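PDB 5EIK: trimeric intracellular cation channel type 1B.2 from Caenorhabditis elegans, which forms a homotrimeric potassium channel of the endoplasmic reticulum, binds PIP2 and may supply counter-ions during calcium release from intracellular stores. Local coordinates for residues S77-L80 with P84-S87; E151-Q156 with H210-T215. All blocks are in the same frame, centred on the assembly; numbering follows the deposited sequence.

Contact 1 closes at the probably lumenal end of the second transmembrane segment before contact 2 opens at the start of the fifth, so the two follow one another along the chain. Their centres lie 23 Å apart and their nearest atoms about 6 Å, without touching. They are linked through neighbours: S77 and L80 of contact 1 pack on helix 153-165, the helix that contact 2 ties to H210, and V155 of contact 2 meets I86 of the third subunit. Contact 1 reaches the acyl chains of the PIP2 lipid, through F79 on one and L80 on the other, whereas in contact 2 the side chain of Q156 stays about 11 Å from a bound PIP2.

Contact 1. Residues S77-L80 with P84-S87; sequences SCFL and PIIS. With PT5 ([(2R)-1-octadecanoyloxy-3-[oxidanyl-[(1R,2R,3S,4R,5R,6S)-2,3,6-tris(oxidanyl)-4,5-diphosphonooxy-cyclohexyl]oxy-phospho ryl]oxy-propan-2-yl] (8Z)-icosa-5,8,11,14-tetraenoate), chain B.
I85 lays its end methyl against the backbone and CB of F79: CD1 comes within 3.5 Å of F79 CA. F79 and I85 run side by side and point the same way, with CD1 of I85 at the edge of the phenyl ring, near its plane. With CG anti to the backbone N (chi1 174°), the F79 ring swings away from the loop toward the lipid, where CE2 meets C35 of a PIP2 acyl chain at 3.7 Å and CZ lies beside C37 and C38. L80 CD2 comes to 4.0 Å from C18 of the lipid's other chain. Replacing F79 by an alanine would probably leave this part of the acyl chain without its aromatic neighbour and the methyl of I85 without the ring edge beside it. C78 faces the turn, its SG 3.8 Å from S87 CB and its CB 3.7 Å from P84 O. P84 O is taken twice within the type I turn P84-S87, by S87 N and, on a lone pair in the carbonyl plane, by S87 OG at 2.7 Å. The loop folds back on the last turn of helix 72-81. F79 belongs to the pocket of the bound PIP2 at the subunit interface, packing on F79 of the second subunit and I85 of the third, while S77 and L80 lean on helix 153-165 of their own chain.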
ATOM      1  N   SER A  77      11.997   1.449   0.325  1.00 33.74           N
ATOM      2  CA  SER A  77      12.894   1.663  -0.795  1.00 37.77           C
ATOM      3  C   SER A  77      12.523   0.739  -1.948  1.00 37.11           C
ATOM      4  O   SER A  77      12.356   1.202  -3.071  1.00 38.66           O
ATOM      5  CB  SER A  77      14.350   1.419  -0.369  1.00 40.72           C
ATOM      6  OG  SER A  77      15.236   1.572  -1.466  1.00 46.78           O
ATOM      7  N   CYS A  78      12.381  -0.558  -1.678  1.00 35.97           N
ATOM      8  CA  CYS A  78      12.021  -1.507  -2.737  1.00 37.65           C
ATOM      9  C   CYS A  78      10.676  -1.125  -3.344  1.00 37.02           C
ATOM     10  O   CYS A  78      10.484  -1.184  -4.562  1.00 34.72           O
ATOM     11  CB  CYS A  78      11.956  -2.944  -2.191  1.00 43.18           C
ATOM     12  SG  CYS A  78      13.552  -3.630  -1.648  1.00 40.01           S
ATOM     13  N   PHE A  79       9.745  -0.726  -2.484  1.00 35.40           N
ATOM     14  CA  PHE A  79       8.432  -0.320  -2.945  1.00 34.64           C
ATOM     15  C   PHE A  79       8.548   0.826  -3.960  1.00 39.60           C
ATOM     16  O   PHE A  79       7.933   0.784  -5.020  1.00 41.10           O
ATOM     17  CB  PHE A  79       7.575   0.117  -1.758  1.00 35.40           C
ATOM     18  CG  PHE A  79       6.245   0.695  -2.151  1.00 34.64           C
ATOM     19  CD1 PHE A  79       5.239  -0.112  -2.672  1.00 43.75           C
ATOM     20  CD2 PHE A  79       6.008   2.056  -2.020  1.00 35.82           C
ATOM     21  CE1 PHE A  79       4.014   0.433  -3.065  1.00 36.74           C
ATOM     22  CE2 PHE A  79       4.789   2.611  -2.412  1.00 41.94           C
ATOM     23  CZ  PHE A  79       3.792   1.797  -2.933  1.00 39.33           C
ATOM     24  N   LEU A  80       9.353   1.835  -3.646  1.00 34.81           N
ATOM     25  CA  LEU A  80       9.513   2.976  -4.541  1.00 34.27           C
ATOM     26  C   LEU A  80      10.188   2.634  -5.865  1.00 36.20           C
ATOM     27  O   LEU A  80       9.822   3.169  -6.912  1.00 37.74           O
ATOM     28  CB  LEU A  80      10.310   4.085  -3.853  1.00 33.17           C
ATOM     29  CG  LEU A  80       9.726   4.642  -2.553  1.00 44.22           C
ATOM     30  CD1 LEU A  80      10.662   5.709  -2.030  1.00 42.83           C
ATOM     31  CD2 LEU A  80       8.327   5.209  -2.793  1.00 34.34           C
ATOM     32  N   PRO A  84      11.139  -6.342  -5.813  1.00 36.58           N
ATOM     33  CA  PRO A  84      10.304  -7.216  -4.979  1.00 35.66           C
ATOM     34  C   PRO A  84      10.338  -6.722  -3.532  1.00 32.93           C
ATOM     35  O   PRO A  84      11.415  -6.544  -2.967  1.00 34.00           O
ATOM     36  CB  PRO A  84      10.962  -8.584  -5.152  1.00 30.20           C
ATOM     37  CG  PRO A  84      11.447  -8.522  -6.576  1.00 29.50           C
ATOM     38  CD  PRO A  84      12.063  -7.130  -6.646  1.00 30.13           C
ATOM     39  N   ILE A  85       9.164  -6.494  -2.946  1.00 31.54           N
ATOM     40  CA  ILE A  85       9.068  -6.003  -1.571  1.00 38.08           C
ATOM     41  C   ILE A  85       9.754  -6.948  -0.597  1.00 37.50           C
ATOM     42  O   ILE A  85      10.220  -6.552   0.463  1.00 39.59           O
ATOM     43  CB  ILE A  85       7.593  -5.875  -1.123  1.00 38.59           C
ATOM     44  CG1 ILE A  85       6.847  -4.915  -2.044  1.00 50.66           C
ATOM     45  CG2 ILE A  85       7.523  -5.342   0.298  1.00 49.42           C
ATOM     46  CD1 ILE A  85       7.387  -3.505  -2.009  1.00 43.35           C
ATOM     47  N   ILE A  86       9.800  -8.210  -0.990  1.00 42.82           N
ATOM     48  CA  ILE A  86      10.371  -9.279  -0.211  1.00 36.60           C
ATOM     49  C   ILE A  86      11.906  -9.283  -0.165  1.00 43.33           C
ATOM     50  O   ILE A  86      12.501  -9.886   0.729  1.00 41.78           O
ATOM     51  CB  ILE A  86       9.822 -10.636  -0.763  1.00 38.06           C
ATOM     52  CG1 ILE A  86       9.345 -11.492   0.392  1.00 40.13           C
ATOM     53  CG2 ILE A  86      10.869 -11.355  -1.621  1.00 36.07           C
ATOM     54  CD1 ILE A  86       8.301 -10.813   1.222  1.00 42.20           C
ATOM     55  N   SER A  87      12.533  -8.593  -1.114  1.00 42.83           N
ATOM     56  CA  SER A  87      13.998  -8.532  -1.220  1.00 50.64           C
ATOM     57  C   SER A  87      14.801  -8.521   0.081  1.00 50.93           C
ATOM     58  O   SER A  87      15.674  -9.361   0.284  1.00 51.57           O
ATOM     59  CB  SER A  87      14.425  -7.321  -2.060  1.00 46.91           C
ATOM     60  OG  SER A  87      13.932  -7.417  -3.382  1.00 50.65           O
TER
HETATM   61  O12 PT5 B 301       7.301  12.295  10.628  1.00 60.76           O
HETATM   62  P1  PT5 B 301       6.972  10.942  10.016  1.00 49.82           P
HETATM   63  O13 PT5 B 301       7.717  10.627   8.478  1.00 61.05           O
HETATM   64  O11 PT5 B 301       5.377  10.677   9.742  1.00 61.98           O
HETATM   65  O6  PT5 B 301       7.500   9.429  13.578  1.00 65.39           O
HETATM   66  O1  PT5 B 301       7.446   9.707  10.879  1.00 55.46           O
HETATM   67  C1  PT5 B 301       8.715   9.692  11.543  1.00 48.49           C
HETATM   68  C6  PT5 B 301       8.494   8.824  12.748  1.00 53.66           C
HETATM   69  C2  PT5 B 301       9.879   9.096  10.665  1.00 57.08           C
HETATM   70  O2  PT5 B 301       9.514   7.787  10.186  1.00 56.02           O
HETATM   71  C3  PT5 B 301      11.175   8.931  11.518  1.00 56.43           C
HETATM   72  O3  PT5 B 301      12.150   8.285  10.711  1.00 57.58           O
HETATM   73  C4  PT5 B 301      10.950   8.105  12.759  1.00 54.05           C
HETATM   74  O4  PT5 B 301      12.072   8.177  13.585  1.00 54.95           O
HETATM   75  P4  PT5 B 301      12.981   6.854  13.870  1.00 55.27           P
HETATM   76  O41 PT5 B 301      12.131   5.608  14.448  1.00 56.83           O
HETATM   77  O42 PT5 B 301      14.154   7.200  14.928  1.00 55.86           O
HETATM   78  O43 PT5 B 301      13.596   6.412  12.568  1.00 48.63           O
HETATM   79  C5  PT5 B 301       9.754   8.603  13.593  1.00 59.27           C
HETATM   80  O5  PT5 B 301       9.474   7.609  14.578  1.00 67.08           O
HETATM   81  P5  PT5 B 301       9.849   8.003  16.120  1.00 79.61           P
HETATM   82  O52 PT5 B 301      10.767   9.299  16.235  1.00 68.61           O
HETATM   83  O51 PT5 B 301       8.410   8.164  16.976  1.00 79.55           O
HETATM   84  O53 PT5 B 301      10.567   6.579  16.598  1.00 69.92           O
HETATM   85  C7  PT5 B 301       7.299   9.493   7.667  1.00 49.35           C
HETATM   86  C8  PT5 B 301       7.203   9.997   6.215  1.00 66.16           C
HETATM   87  C9  PT5 B 301       5.781  10.485   5.787  1.00 69.06           C
HETATM   88  O16 PT5 B 301       7.630   8.904   5.313  1.00 69.91           O
HETATM   89  C10 PT5 B 301       8.874   9.030   4.762  1.00 66.93           C
HETATM   90  O17 PT5 B 301       9.909   8.763   5.349  1.00 75.68           O
HETATM   91  O18 PT5 B 301       5.397   9.818   4.507  1.00 84.44           O
HETATM   92  C11 PT5 B 301       4.420  10.369   3.614  1.00 90.74           C
HETATM   93  O19 PT5 B 301       4.098  11.589   3.529  1.00 97.69           O
HETATM   94  C12 PT5 B 301       8.863   9.536   3.320  1.00 63.45           C
HETATM   95  C13 PT5 B 301       9.592   8.687   2.247  1.00 52.05           C
HETATM   96  C14 PT5 B 301       9.530   9.375   0.864  1.00 37.05           C
HETATM   97  C15 PT5 B 301       8.498   8.737  -0.083  1.00 46.45           C
HETATM   98  C16 PT5 B 301       8.583   9.277  -1.540  1.00 48.09           C
HETATM   99  C17 PT5 B 301       7.190   9.454  -2.222  1.00 48.71           C
HETATM  100  C18 PT5 B 301       7.156   8.971  -3.675  1.00 61.34           C
HETATM  101  C19 PT5 B 301       6.142   8.535  -4.268  1.00 65.41           C
HETATM  102  C20 PT5 B 301       5.145   7.367  -4.185  1.00 64.91           C
HETATM  103  C21 PT5 B 301       3.804   7.661  -3.466  1.00 59.75           C
HETATM  104  C22 PT5 B 301       2.999   6.385  -3.152  1.00 59.59           C
HETATM  105  C23 PT5 B 301       1.490   6.545  -3.428  1.00 51.73           C
HETATM  106  C24 PT5 B 301       0.906   5.398  -4.281  1.00 58.99           C
HETATM  107  C31 PT5 B 301       3.774   9.298   2.730  1.00 88.23           C
HETATM  108  C32 PT5 B 301       4.634   8.954   1.480  1.00 85.30           C
HETATM  109  C33 PT5 B 301       4.058   7.775   0.640  1.00 84.39           C
HETATM  110  C34 PT5 B 301       4.643   6.384   0.995  1.00 79.87           C
HETATM  111  C35 PT5 B 301       4.050   5.074   0.275  1.00 75.19           C
HETATM  112  C36 PT5 B 301       3.127   4.241   0.874  1.00 74.58           C
HETATM  113  C37 PT5 B 301       2.047   3.568  -0.002  1.00 79.63           C
HETATM  114  C38 PT5 B 301       1.946   2.199   0.452  1.00 81.73           C
HETATM  115  C39 PT5 B 301       0.874   1.570   1.224  1.00 93.10           C
HETATM  116  C40 PT5 B 301       0.691   1.901   2.671  1.00 93.43           C
HETATM  117  C25 PT5 B 301       0.127   4.371  -3.423  1.00 63.05           C
HETATM  118  C26 PT5 B 301      -0.251   3.107  -4.212  1.00 64.21           C
HETATM  119  C41 PT5 B 301      -0.518   2.761   3.060  1.00 80.03           C
HETATM  120  C42 PT5 B 301      -0.507   3.167   4.538  1.00 72.64           C
HETATM  121  C43 PT5 B 301       0.182   4.513   4.793  1.00 66.85           C

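Contact 2. Residues E151-Q156 with H210-T215; sequences ESYLVQ and HSMYVT
Y153 and H210 meet across backbones that stay well apart, their CA atoms 9.1 Å from each other, one in the first turn of helix 153-165 and the other just past the end of helix 194-209. The side chains span the gap from opposite directions and overlap as an offset stack, centroids 4.0 Å apart and planes at 10°. The phenol end covers the imidazole: Y153 OH lies over its face, 3.2 Å from H210 CG. At its edge the imidazole is held by Q156, whose OE1 accepts the N-H of H210 NE2 at 2.8 Å (158°) on a lone pair in the carbonyl plane. Beyond CG the glutamine chain is extended, which carries its amide out to the ring, the two planes only 17° apart. Q156 NE2 in turn donates to Y149 O, so both polar atoms of the amide are engaged and OE1 stays turned to the imidazole. M212 SD lies at the edge of the Y153 ring, 3.9 Å from CE2, and its CE touches the hydroxyl. Offset stack, Met-aromatic contact and side-chain hydrogen bond together join the beginning of the fifth transmembrane segment to the probably lumenal end of the sixth.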
ATOM      1  N   GLU A 151      20.313  10.449 -13.693  1.00 53.24           N
ATOM      2  CA  GLU A 151      19.937  11.858 -13.813  1.00 59.80           C
ATOM      3  C   GLU A 151      18.713  12.311 -13.018  1.00 61.28           C
ATOM      4  O   GLU A 151      18.312  13.473 -13.096  1.00 62.84           O
ATOM      5  CB  GLU A 151      19.735  12.203 -15.290  1.00 65.71           C
ATOM      6  CG  GLU A 151      20.777  11.583 -16.209  1.00 77.21           C
ATOM      7  CD  GLU A 151      22.201  11.937 -15.814  1.00 86.48           C
ATOM      8  OE1 GLU A 151      23.137  11.278 -16.318  1.00 89.16           O
ATOM      9  OE2 GLU A 151      22.387  12.873 -15.006  1.00 86.54           O
ATOM     10  N   SER A 152      18.121  11.406 -12.250  1.00 59.63           N
ATOM     11  CA  SER A 152      16.938  11.753 -11.479  1.00 52.96           C
ATOM     12  C   SER A 152      17.297  12.164 -10.060  1.00 51.36           C
ATOM     13  O   SER A 152      17.258  11.345  -9.144  1.00 49.74           O
ATOM     14  CB  SER A 152      15.975  10.567 -11.453  1.00 59.69           C
ATOM     15  OG  SER A 152      15.727  10.096 -12.767  1.00 61.73           O
ATOM     16  N   TYR A 153      17.646  13.434  -9.891  1.00 42.20           N
ATOM     17  CA  TYR A 153      18.019  13.972  -8.589  1.00 43.01           C
ATOM     18  C   TYR A 153      16.931  13.786  -7.535  1.00 43.56           C
ATOM     19  O   TYR A 153      17.215  13.468  -6.379  1.00 40.39           O
ATOM     20  CB  TYR A 153      18.331  15.468  -8.702  1.00 42.28           C
ATOM     21  CG  TYR A 153      19.707  15.805  -9.234  1.00 62.41           C
ATOM     22  CD1 TYR A 153      20.183  15.239 -10.417  1.00 66.18           C
ATOM     23  CD2 TYR A 153      20.511  16.744  -8.581  1.00 69.51           C
ATOM     24  CE1 TYR A 153      21.422  15.606 -10.941  1.00 75.79           C
ATOM     25  CE2 TYR A 153      21.749  17.118  -9.093  1.00 72.07           C
ATOM     26  CZ  TYR A 153      22.199  16.548 -10.274  1.00 81.02           C
ATOM     27  OH  TYR A 153      23.414  16.932 -10.793  1.00 84.64           O
ATOM     28  N   LEU A 154      15.685  13.999  -7.942  1.00 42.86           N
ATOM     29  CA  LEU A 154      14.559  13.878  -7.036  1.00 37.60           C
ATOM     30  C   LEU A 154      14.405  12.452  -6.525  1.00 38.62           C
ATOM     31  O   LEU A 154      14.274  12.234  -5.326  1.00 40.88           O
ATOM     32  CB  LEU A 154      13.287  14.325  -7.740  1.00 41.81           C
ATOM     33  CG  LEU A 154      12.111  14.658  -6.827  1.00 49.39           C
ATOM     34  CD1 LEU A 154      12.587  15.531  -5.675  1.00 52.81           C
ATOM     35  CD2 LEU A 154      11.038  15.369  -7.642  1.00 51.47           C
ATOM     36  N   VAL A 155      14.418  11.484  -7.436  1.00 32.30           N
ATOM     37  CA  VAL A 155      14.298  10.087  -7.049  1.00 37.02           C
ATOM     38  C   VAL A 155      15.421   9.720  -6.070  1.00 40.35           C
ATOM     39  O   VAL A 155      15.185   9.057  -5.054  1.00 36.52           O
ATOM     40  CB  VAL A 155      14.379   9.160  -8.275  1.00 45.96           C
ATOM     41  CG1 VAL A 155      14.373   7.711  -7.834  1.00 40.63           C
ATOM     42  CG2 VAL A 155      13.203   9.417  -9.193  1.00 45.75           C
ATOM     43  N   GLN A 156      16.635  10.161  -6.380  1.00 33.43           N
ATOM     44  CA  GLN A 156      17.788   9.895  -5.540  1.00 35.87           C
ATOM     45  C   GLN A 156      17.562  10.418  -4.119  1.00 38.08           C
ATOM     46  O   GLN A 156      17.860   9.740  -3.139  1.00 31.75           O
ATOM     47  CB  GLN A 156      19.022  10.543  -6.154  1.00 31.27           C
ATOM     48  CG  GLN A 156      19.455   9.904  -7.469  1.00 44.75           C
ATOM     49  CD  GLN A 156      20.399  10.790  -8.262  1.00 46.23           C
ATOM     50  OE1 GLN A 156      20.973  11.735  -7.720  1.00 51.36           O
ATOM     51  NE2 GLN A 156      20.569  10.488  -9.541  1.00 46.00           N
ATOM     52  N   HIS A 210      26.985  14.396  -7.049  1.00 64.16           N
ATOM     53  CA  HIS A 210      27.049  15.060  -8.340  1.00 72.67           C
ATOM     54  C   HIS A 210      28.067  16.188  -8.296  1.00 78.40           C
ATOM     55  O   HIS A 210      28.124  17.027  -9.196  1.00 76.54           O
ATOM     56  CB  HIS A 210      25.667  15.591  -8.721  1.00 74.75           C
ATOM     57  CG  HIS A 210      24.681  14.513  -9.041  1.00 76.93           C
ATOM     58  ND1 HIS A 210      24.771  13.739 -10.179  1.00 81.10           N
ATOM     59  CD2 HIS A 210      23.608  14.050  -8.357  1.00 74.79           C
ATOM     60  CE1 HIS A 210      23.797  12.847 -10.180  1.00 84.26           C
ATOM     61  NE2 HIS A 210      23.078  13.014  -9.085  1.00 77.56           N
ATOM     62  N   SER A 211      28.864  16.191  -7.231  1.00 82.48           N
ATOM     63  CA  SER A 211      29.913  17.181  -7.025  1.00 88.69           C
ATOM     64  C   SER A 211      29.484  18.580  -7.431  1.00 93.50           C
ATOM     65  O   SER A 211      30.033  19.150  -8.372  1.00 95.95           O
ATOM     66  CB  SER A 211      31.159  16.787  -7.821  1.00 83.20           C
ATOM     67  OG  SER A 211      31.598  15.489  -7.467  1.00 82.97           O
ATOM     68  N   MET A 212      28.515  19.143  -6.721  1.00 97.66           N
ATOM     69  CA  MET A 212      28.054  20.476  -7.065  1.00106.54           C
ATOM     70  C   MET A 212      28.379  21.536  -6.019  1.00109.82           C
ATOM     71  O   MET A 212      29.517  22.000  -5.926  1.00111.87           O
ATOM     72  CB  MET A 212      26.548  20.451  -7.347  1.00109.42           C
ATOM     73  CG  MET A 212      26.153  19.457  -8.428  1.00115.02           C
ATOM     74  SD  MET A 212      24.537  19.789  -9.160  1.00124.51           S
ATOM     75  CE  MET A 212      24.969  19.930 -10.905  1.00120.49           C
ATOM     76  N   TYR A 213      27.376  21.914  -5.234  1.00111.00           N
ATOM     77  CA  TYR A 213      27.536  22.940  -4.213  1.00110.36           C
ATOM     78  C   TYR A 213      28.432  22.541  -3.045  1.00108.89           C
ATOM     79  O   TYR A 213      28.849  23.394  -2.264  1.00108.91           O
ATOM     80  CB  TYR A 213      26.160  23.347  -3.683  1.00114.72           C
ATOM     81  CG  TYR A 213      25.174  23.689  -4.774  1.00122.18           C
ATOM     82  CD1 TYR A 213      25.373  24.794  -5.603  1.00127.59           C
ATOM     83  CD2 TYR A 213      24.049  22.896  -4.995  1.00125.48           C
ATOM     84  CE1 TYR A 213      24.475  25.100  -6.626  1.00129.15           C
ATOM     85  CE2 TYR A 213      23.145  23.194  -6.015  1.00128.59           C
ATOM     86  CZ  TYR A 213      23.364  24.295  -6.825  1.00128.77           C
ATOM     87  OH  TYR A 213      22.476  24.588  -7.835  1.00131.56           O
ATOM     88  N   VAL A 214      28.731  21.250  -2.923  1.00107.13           N
ATOM     89  CA  VAL A 214      29.575  20.773  -1.833  1.00103.10           C
ATOM     90  C   VAL A 214      31.052  20.771  -2.213  1.00 98.99           C
ATOM     91  O   VAL A 214      31.547  19.838  -2.846  1.00 98.29           O
ATOM     92  CB  VAL A 214      29.166  19.350  -1.388  1.00105.59           C
ATOM     93  CG1 VAL A 214      30.064  18.879  -0.250  1.00104.19           C
ATOM     94  CG2 VAL A 214      27.710  19.343  -0.950  1.00100.26           C
ATOM     95  N   THR A 215      31.747  21.831  -1.819  1.00 95.84           N
ATOM     96  CA  THR A 215      33.169  21.976  -2.100  1.00 91.89           C
ATOM     97  C   THR A 215      33.956  21.474  -0.899  1.00 86.83           C
ATOM     98  O   THR A 215      35.180  21.356  -0.945  1.00 87.28           O
ATOM     99  CB  THR A 215      33.533  23.451  -2.353  1.00 93.25           C
ATOM    100  OG1 THR A 215      33.232  24.226  -1.184  1.00 91.18           O
ATOM    101  CG2 THR A 215      32.743  23.997  -3.530  1.00 86.67           C
TER